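Local atomic coordinates of carbamate kinase (Aeropyrum pernix, PDB entry 2E9Y), a protein that probably catalyses the reversible transfer of a phosphate group from ATP to carbamate, giving ADP and carbamoyl phosphate. Residues 4-16 with 224-237. Numbering follows the deposited sequence.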
ATOM      1  N   GLY A   4      14.411  -6.947  25.038  1.00 41.35           N
ATOM      2  CA  GLY A   4      13.387  -6.241  24.215  1.00 39.76           C
ATOM      3  C   GLY A   4      13.932  -5.013  23.505  1.00 38.71           C
ATOM      4  O   GLY A   4      13.238  -4.002  23.373  1.00 39.12           O
ATOM      5  N   ARG A   5      15.177  -5.092  23.046  1.00 36.71           N
ATOM      6  CA  ARG A   5      15.788  -3.969  22.346  1.00 34.11           C
ATOM      7  C   ARG A   5      15.198  -3.838  20.949  1.00 31.71           C
ATOM      8  O   ARG A   5      14.563  -4.767  20.449  1.00 29.62           O
ATOM      9  CB  ARG A   5      17.304  -4.147  22.267  1.00 36.49           C
ATOM     10  CG  ARG A   5      17.992  -4.118  23.625  1.00 40.23           C
ATOM     11  CD  ARG A   5      19.478  -3.832  23.492  1.00 43.55           C
ATOM     12  NE  ARG A   5      20.181  -4.868  22.741  1.00 46.73           N
ATOM     13  CZ  ARG A   5      21.405  -4.723  22.244  1.00 47.79           C
ATOM     14  NH1 ARG A   5      22.058  -3.581  22.417  1.00 48.57           N
ATOM     15  NH2 ARG A   5      21.976  -5.716  21.575  1.00 48.28           N
ATOM     16  N   LEU A   6      15.408  -2.683  20.324  1.00 28.96           N
ATOM     17  CA  LEU A   6      14.878  -2.426  18.990  1.00 26.75           C
ATOM     18  C   LEU A   6      15.953  -2.401  17.913  1.00 25.50           C
ATOM     19  O   LEU A   6      17.006  -1.790  18.081  1.00 24.67           O
ATOM     20  CB  LEU A   6      14.121  -1.095  18.971  1.00 26.86           C
ATOM     21  CG  LEU A   6      13.606  -0.624  17.604  1.00 26.35           C
ATOM     22  CD1 LEU A   6      12.599  -1.625  17.062  1.00 24.73           C
ATOM     23  CD2 LEU A   6      12.968   0.750  17.748  1.00 28.70           C
ATOM     24  N   ALA A   7      15.674  -3.061  16.798  1.00 23.88           N
ATOM     25  CA  ALA A   7      16.616  -3.094  15.695  1.00 22.47           C
ATOM     26  C   ALA A   7      15.906  -2.814  14.379  1.00 21.41           C
ATOM     27  O   ALA A   7      14.816  -3.328  14.132  1.00 21.36           O
ATOM     28  CB  ALA A   7      17.294  -4.453  15.629  1.00 23.45           C
ATOM     29  N   VAL A   8      16.510  -1.970  13.552  1.00 19.05           N
ATOM     30  CA  VAL A   8      15.950  -1.692  12.235  1.00 19.01           C
ATOM     31  C   VAL A   8      16.719  -2.662  11.345  1.00 18.37           C
ATOM     32  O   VAL A   8      17.949  -2.634  11.306  1.00 18.09           O
ATOM     33  CB  VAL A   8      16.204  -0.229  11.790  1.00 17.07           C
ATOM     34  CG1 VAL A   8      15.892  -0.072  10.307  1.00 17.15           C
ATOM     35  CG2 VAL A   8      15.322   0.712  12.597  1.00 18.37           C
ATOM     36  N   ILE A   9      15.993  -3.545  10.667  1.00 16.71           N
ATOM     37  CA  ILE A   9      16.609  -4.549   9.807  1.00 17.31           C
ATOM     38  C   ILE A   9      16.280  -4.258   8.350  1.00 18.14           C
ATOM     39  O   ILE A   9      15.126  -4.350   7.940  1.00 18.30           O
ATOM     40  CB  ILE A   9      16.100  -5.961  10.168  1.00 18.95           C
ATOM     41  CG1 ILE A   9      16.409  -6.248  11.642  1.00 20.86           C
ATOM     42  CG2 ILE A   9      16.750  -7.007   9.271  1.00 18.67           C
ATOM     43  CD1 ILE A   9      15.752  -7.493  12.194  1.00 20.95           C
ATOM     44  N   ALA A  10      17.305  -3.905   7.585  1.00 15.75           N
ATOM     45  CA  ALA A  10      17.146  -3.585   6.174  1.00 17.63           C
ATOM     46  C   ALA A  10      17.383  -4.805   5.284  1.00 17.09           C
ATOM     47  O   ALA A  10      18.516  -5.258   5.121  1.00 17.29           O
ATOM     48  CB  ALA A  10      18.106  -2.458   5.792  1.00 17.30           C
ATOM     49  N   LEU A  11      16.301  -5.325   4.713  1.00 17.42           N
ATOM     50  CA  LEU A  11      16.373  -6.484   3.831  1.00 18.83           C
ATOM     51  C   LEU A  11      16.780  -6.077   2.419  1.00 20.54           C
ATOM     52  O   LEU A  11      16.572  -4.933   2.007  1.00 20.25           O
ATOM     53  CB  LEU A  11      15.014  -7.191   3.775  1.00 18.09           C
ATOM     54  CG  LEU A  11      14.460  -7.725   5.096  1.00 17.56           C
ATOM     55  CD1 LEU A  11      13.091  -8.374   4.878  1.00 20.23           C
ATOM     56  CD2 LEU A  11      15.444  -8.740   5.669  1.00 19.55           C
ATOM     57  N   GLY A  12      17.356  -7.023   1.688  1.00 21.16           N
ATOM     58  CA  GLY A  12      17.783  -6.767   0.324  1.00 22.82           C
ATOM     59  C   GLY A  12      16.943  -7.527  -0.689  1.00 23.02           C
ATOM     60  O   GLY A  12      15.933  -8.136  -0.339  1.00 23.23           O
ATOM     61  N   GLY A  13      17.364  -7.501  -1.948  1.00 23.56           N
ATOM     62  CA  GLY A  13      16.618  -8.187  -2.989  1.00 25.06           C
ATOM     63  C   GLY A  13      16.431  -9.682  -2.779  1.00 26.68           C
ATOM     64  O   GLY A  13      15.385 -10.232  -3.132  1.00 26.51           O
ATOM     65  N   ASN A  14      17.431 -10.340  -2.196  1.00 28.22           N
ATOM     66  CA  ASN A  14      17.369 -11.784  -1.969  1.00 30.17           C
ATOM     67  C   ASN A  14      16.278 -12.223  -0.998  1.00 29.35           C
ATOM     68  O   ASN A  14      15.955 -13.410  -0.908  1.00 28.22           O
ATOM     69  CB  ASN A  14      18.731 -12.302  -1.483  1.00 34.03           C
ATOM     70  CG  ASN A  14      19.087 -11.816  -0.086  1.00 38.11           C
ATOM     71  OD1 ASN A  14      19.104 -10.616   0.186  1.00 38.80           O
ATOM     72  ND2 ASN A  14      19.384 -12.755   0.806  1.00 41.12           N
ATOM     73  N   ALA A  15      15.705 -11.275  -0.271  1.00 27.50           N
ATOM     74  CA  ALA A  15      14.657 -11.604   0.682  1.00 29.24           C
ATOM     75  C   ALA A  15      13.263 -11.521   0.065  1.00 29.86           C
ATOM     76  O   ALA A  15      12.315 -12.104   0.594  1.00 29.62           O
ATOM     77  CB  ALA A  15      14.737 -10.667   1.886  1.00 29.16           C
ATOM     78  N   ILE A  16      13.151 -10.813  -1.057  1.00 31.30           N
ATOM     79  CA  ILE A  16      11.856 -10.598  -1.702  1.00 35.34           C
ATOM     80  C   ILE A  16      11.594 -11.287  -3.040  1.00 37.43           C
ATOM     81  O   ILE A  16      10.463 -11.688  -3.316  1.00 39.15           O
ATOM     82  CB  ILE A  16      11.609  -9.082  -1.898  1.00 34.71           C
ATOM     83  CG1 ILE A  16      11.820  -8.349  -0.572  1.00 36.05           C
ATOM     84  CG2 ILE A  16      10.197  -8.840  -2.419  1.00 35.48           C
ATOM     85  CD1 ILE A  16      10.941  -8.845   0.555  1.00 35.88           C
ATOM     86  N   ALA A 224      16.598   4.427  11.812  1.00 16.18           N
ATOM     87  CA  ALA A 224      17.146   3.848  13.041  1.00 18.29           C
ATOM     88  C   ALA A 224      17.554   4.963  13.999  1.00 18.00           C
ATOM     89  O   ALA A 224      17.304   4.892  15.204  1.00 18.55           O
ATOM     90  CB  ALA A 224      18.353   2.965  12.712  1.00 17.73           C
ATOM     91  N   THR A 225      18.182   5.994  13.452  1.00 17.32           N
ATOM     92  CA  THR A 225      18.614   7.131  14.247  1.00 18.57           C
ATOM     93  C   THR A 225      17.422   7.894  14.827  1.00 19.51           C
ATOM     94  O   THR A 225      17.429   8.260  16.002  1.00 19.16           O
ATOM     95  CB  THR A 225      19.477   8.095  13.402  1.00 18.57           C
ATOM     96  OG1 THR A 225      20.713   7.455  13.066  1.00 19.12           O
ATOM     97  CG2 THR A 225      19.765   9.381  14.168  1.00 19.30           C
ATOM     98  N   GLN A 226      16.392   8.119  14.015  1.00 18.28           N
ATOM     99  CA  GLN A 226      15.229   8.870  14.479  1.00 18.88           C
ATOM    100  C   GLN A 226      14.345   8.071  15.460  1.00 20.03           C
ATOM    101  O   GLN A 226      13.578   8.628  16.235  1.00 20.40           O
ATOM    102  CB  GLN A 226      14.414   9.322  13.261  1.00 19.19           C
ATOM    103  CG  GLN A 226      15.185  10.294  12.365  1.00 19.33           C
ATOM    104  CD  GLN A 226      14.233  11.031  11.445  1.00 21.70           C
ATOM    105  OE1 GLN A 226      13.400  10.460  10.759  1.00 22.19           O
ATOM    106  NE2 GLN A 226      14.444  12.361  11.382  1.00 23.08           N
ATOM    107  N   LEU A 227      14.443   6.724  15.382  1.00 18.77           N
ATOM    108  CA  LEU A 227      13.678   5.885  16.308  1.00 20.61           C
ATOM    109  C   LEU A 227      14.459   5.613  17.597  1.00 22.10           C
ATOM    110  O   LEU A 227      14.003   4.926  18.503  1.00 22.63           O
ATOM    111  CB  LEU A 227      13.386   4.535  15.632  1.00 20.14           C
ATOM    112  CG  LEU A 227      12.312   4.573  14.546  1.00 19.66           C
ATOM    113  CD1 LEU A 227      12.054   3.180  13.963  1.00 18.23           C
ATOM    114  CD2 LEU A 227      10.973   5.090  15.064  1.00 19.88           C
ATOM    115  N   ASN A 228      15.698   6.131  17.647  1.00 22.44           N
ATOM    116  CA  ASN A 228      16.572   5.781  18.763  1.00 25.72           C
ATOM    117  C   ASN A 228      16.735   4.257  18.888  1.00 24.60           C
ATOM    118  O   ASN A 228      16.673   3.694  19.974  1.00 25.19           O
ATOM    119  CB  ASN A 228      15.965   6.338  20.053  1.00 29.09           C
ATOM    120  CG  ASN A 228      15.867   7.842  19.975  1.00 33.52           C
ATOM    121  OD1 ASN A 228      14.911   8.448  20.449  1.00 38.00           O
ATOM    122  ND2 ASN A 228      16.937   8.462  19.448  1.00 35.87           N
ATOM    123  N   ALA A 229      16.915   3.597  17.748  1.00 22.26           N
ATOM    124  CA  ALA A 229      17.065   2.149  17.717  1.00 22.35           C
ATOM    125  C   ALA A 229      18.364   1.746  18.398  1.00 22.68           C
ATOM    126  O   ALA A 229      19.327   2.513  18.431  1.00 21.43           O
ATOM    127  CB  ALA A 229      17.051   1.646  16.270  1.00 19.88           C
ATOM    128  N   ASP A 230      18.388   0.531  18.932  1.00 22.60           N
ATOM    129  CA  ASP A 230      19.571   0.024  19.609  1.00 23.94           C
ATOM    130  C   ASP A 230      20.574  -0.527  18.601  1.00 23.34           C
ATOM    131  O   ASP A 230      21.764  -0.643  18.895  1.00 22.76           O
ATOM    132  CB  ASP A 230      19.171  -1.081  20.593  1.00 26.48           C
ATOM    133  CG  ASP A 230      18.247  -0.582  21.688  1.00 27.97           C
ATOM    134  OD1 ASP A 230      18.709   0.199  22.545  1.00 30.29           O
ATOM    135  OD2 ASP A 230      17.058  -0.963  21.694  1.00 28.86           O
ATOM    136  N   LEU A 231      20.096  -0.855  17.404  1.00 21.81           N
ATOM    137  CA  LEU A 231      20.976  -1.415  16.390  1.00 19.97           C
ATOM    138  C   LEU A 231      20.439  -1.266  14.977  1.00 20.75           C
ATOM    139  O   LEU A 231      19.231  -1.323  14.758  1.00 20.64           O
ATOM    140  CB  LEU A 231      21.197  -2.906  16.675  1.00 21.23           C
ATOM    141  CG  LEU A 231      22.022  -3.744  15.690  1.00 23.66           C
ATOM    142  CD1 LEU A 231      23.466  -3.269  15.687  1.00 24.33           C
ATOM    143  CD2 LEU A 231      21.962  -5.212  16.088  1.00 23.99           C
ATOM    144  N   LEU A 232      21.349  -1.048  14.032  1.00 19.50           N
ATOM    145  CA  LEU A 232      20.997  -0.958  12.620  1.00 20.40           C
ATOM    146  C   LEU A 232      21.611  -2.207  12.009  1.00 21.34           C
ATOM    147  O   LEU A 232      22.809  -2.465  12.167  1.00 20.17           O
ATOM    148  CB  LEU A 232      21.596   0.288  11.950  1.00 19.27           C
ATOM    149  CG  LEU A 232      21.520   0.302  10.412  1.00 20.69           C
ATOM    150  CD1 LEU A 232      20.059   0.300   9.957  1.00 17.46           C
ATOM    151  CD2 LEU A 232      22.241   1.518   9.860  1.00 19.85           C
ATOM    152  N   VAL A 233      20.785  -2.990  11.330  1.00 20.12           N
ATOM    153  CA  VAL A 233      21.244  -4.218  10.700  1.00 20.11           C
ATOM    154  C   VAL A 233      20.961  -4.167   9.205  1.00 20.51           C
ATOM    155  O   VAL A 233      19.843  -3.859   8.793  1.00 20.72           O
ATOM    156  CB  VAL A 233      20.507  -5.446  11.280  1.00 20.96           C
ATOM    157  CG1 VAL A 233      20.999  -6.723  10.604  1.00 20.22           C
ATOM    158  CG2 VAL A 233      20.712  -5.517  12.785  1.00 21.79           C
ATOM    159  N   ILE A 234      21.974  -4.452   8.397  1.00 20.03           N
ATOM    160  CA  ILE A 234      21.790  -4.483   6.952  1.00 21.69           C
ATOM    161  C   ILE A 234      22.056  -5.912   6.498  1.00 21.43           C
ATOM    162  O   ILE A 234      23.178  -6.405   6.602  1.00 22.33           O
ATOM    163  CB  ILE A 234      22.753  -3.534   6.223  1.00 20.90           C
ATOM    164  CG1 ILE A 234      22.489  -2.089   6.661  1.00 21.14           C
ATOM    165  CG2 ILE A 234      22.543  -3.650   4.719  1.00 19.97           C
ATOM    166  CD1 ILE A 234      23.412  -1.080   6.029  1.00 23.33           C
ATOM    167  N   LEU A 235      21.018  -6.580   6.006  1.00 21.19           N
ATOM    168  CA  LEU A 235      21.155  -7.960   5.556  1.00 22.37           C
ATOM    169  C   LEU A 235      21.229  -8.027   4.039  1.00 25.09           C
ATOM    170  O   LEU A 235      20.290  -7.637   3.342  1.00 24.16           O
ATOM    171  CB  LEU A 235      19.982  -8.800   6.063  1.00 21.34           C
ATOM    172  CG  LEU A 235      19.852  -8.924   7.585  1.00 22.82           C
ATOM    173  CD1 LEU A 235      18.642  -9.777   7.924  1.00 23.68           C
ATOM    174  CD2 LEU A 235      21.119  -9.551   8.171  1.00 22.90           C
ATOM    175  N   THR A 236      22.353  -8.525   3.534  1.00 26.10           N
ATOM    176  CA  THR A 236      22.560  -8.623   2.097  1.00 27.63           C
ATOM    177  C   THR A 236      22.850 -10.067   1.682  1.00 28.28           C
ATOM    178  O   THR A 236      22.504 -11.005   2.405  1.00 26.53           O
ATOM    179  CB  THR A 236      23.712  -7.688   1.668  1.00 28.66           C
ATOM    180  OG1 THR A 236      23.874  -7.733   0.245  1.00 31.71           O
ATOM    181  CG2 THR A 236      25.006  -8.089   2.355  1.00 28.64           C
ATOM    182  N   ASP A 237      23.482 -10.248   0.526  1.00 29.45           N
ATOM    183  CA  ASP A 237      23.778 -11.589   0.039  1.00 31.48           C
ATOM    184  C   ASP A 237      25.249 -11.986   0.176  1.00 32.25           C
ATOM    185  O   ASP A 237      25.708 -12.927  -0.474  1.00 32.55           O
ATOM    186  CB  ASP A 237      23.317 -11.722  -1.416  1.00 32.76           C
ATOM    187  CG  ASP A 237      24.127 -10.871  -2.368  1.00 34.79           C
ATOM    188  OD1 ASP A 237      24.664  -9.825  -1.938  1.00 35.93           O
ATOM    189  OD2 ASP A 237      24.216 -11.243  -3.556  1.00 36.68           O
TER
HETATM  190  O   HOH W   1      18.195  -9.425   2.698  1.00 29.21           O
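Asp230 turns its carboxylate back to the start of strand 6-10 with CG anti to its own carbonyl carbon (chi1 -62°), and OD2 takes the N-H of Leu6 on its anti lone pair, 2.7 Å from Leu6 N and nearly straight at 170°. The backbone answers in the other direction: Asp230 N donates to Leu6 O at 2.8 Å, from a little off the carbonyl plane, and Leu231 N adds a weak bond to that same oxygen. Arg5 runs its CB, CG and CD obliquely across this carboxylate, but its guanidinium makes no salt bridge there; Arg5 NH1 stays 5.1 Å from Asp230 OD1. With an alanine at Asp230, the Leu6 N-H is likely to lose its acceptor and the Arg5 methylenes the carboxylate they lie against. Beyond this point the strands pair in parallel, with Val8 N to Leu231 O, Val233 N to Val8 O, Ala10 N to Val233 O at 2.8 Å, and Leu235 N to Ala10 O. They are neighbours in the central sheet of the amino acid kinase fold, where strand 48-52 borders 6-10 on its other edge and strand 293-297 lies parallel along the far edge of 231-236. One face of the pair carries Ile9 beside Val233, and Ile9 CG2, anti to the backbone N, meets Leu235 CD1 at 3.6 Å. On the other face Val8 CG2 packs on Ala224 CB at 3.8 Å, and Leu227 and Ala229 also touch that methyl, seating the Schellman turn at Asn228 and the end of helix 216-226 against the strand. At Gly12 the direct ladder stops: Gly12 N lies 3.4 Å from Leu235 O, too poorly angled to bond, and a water links the segments instead, accepting from Gly12 N at 2.7 Å and donating to Leu235 O and Asn14 OD1.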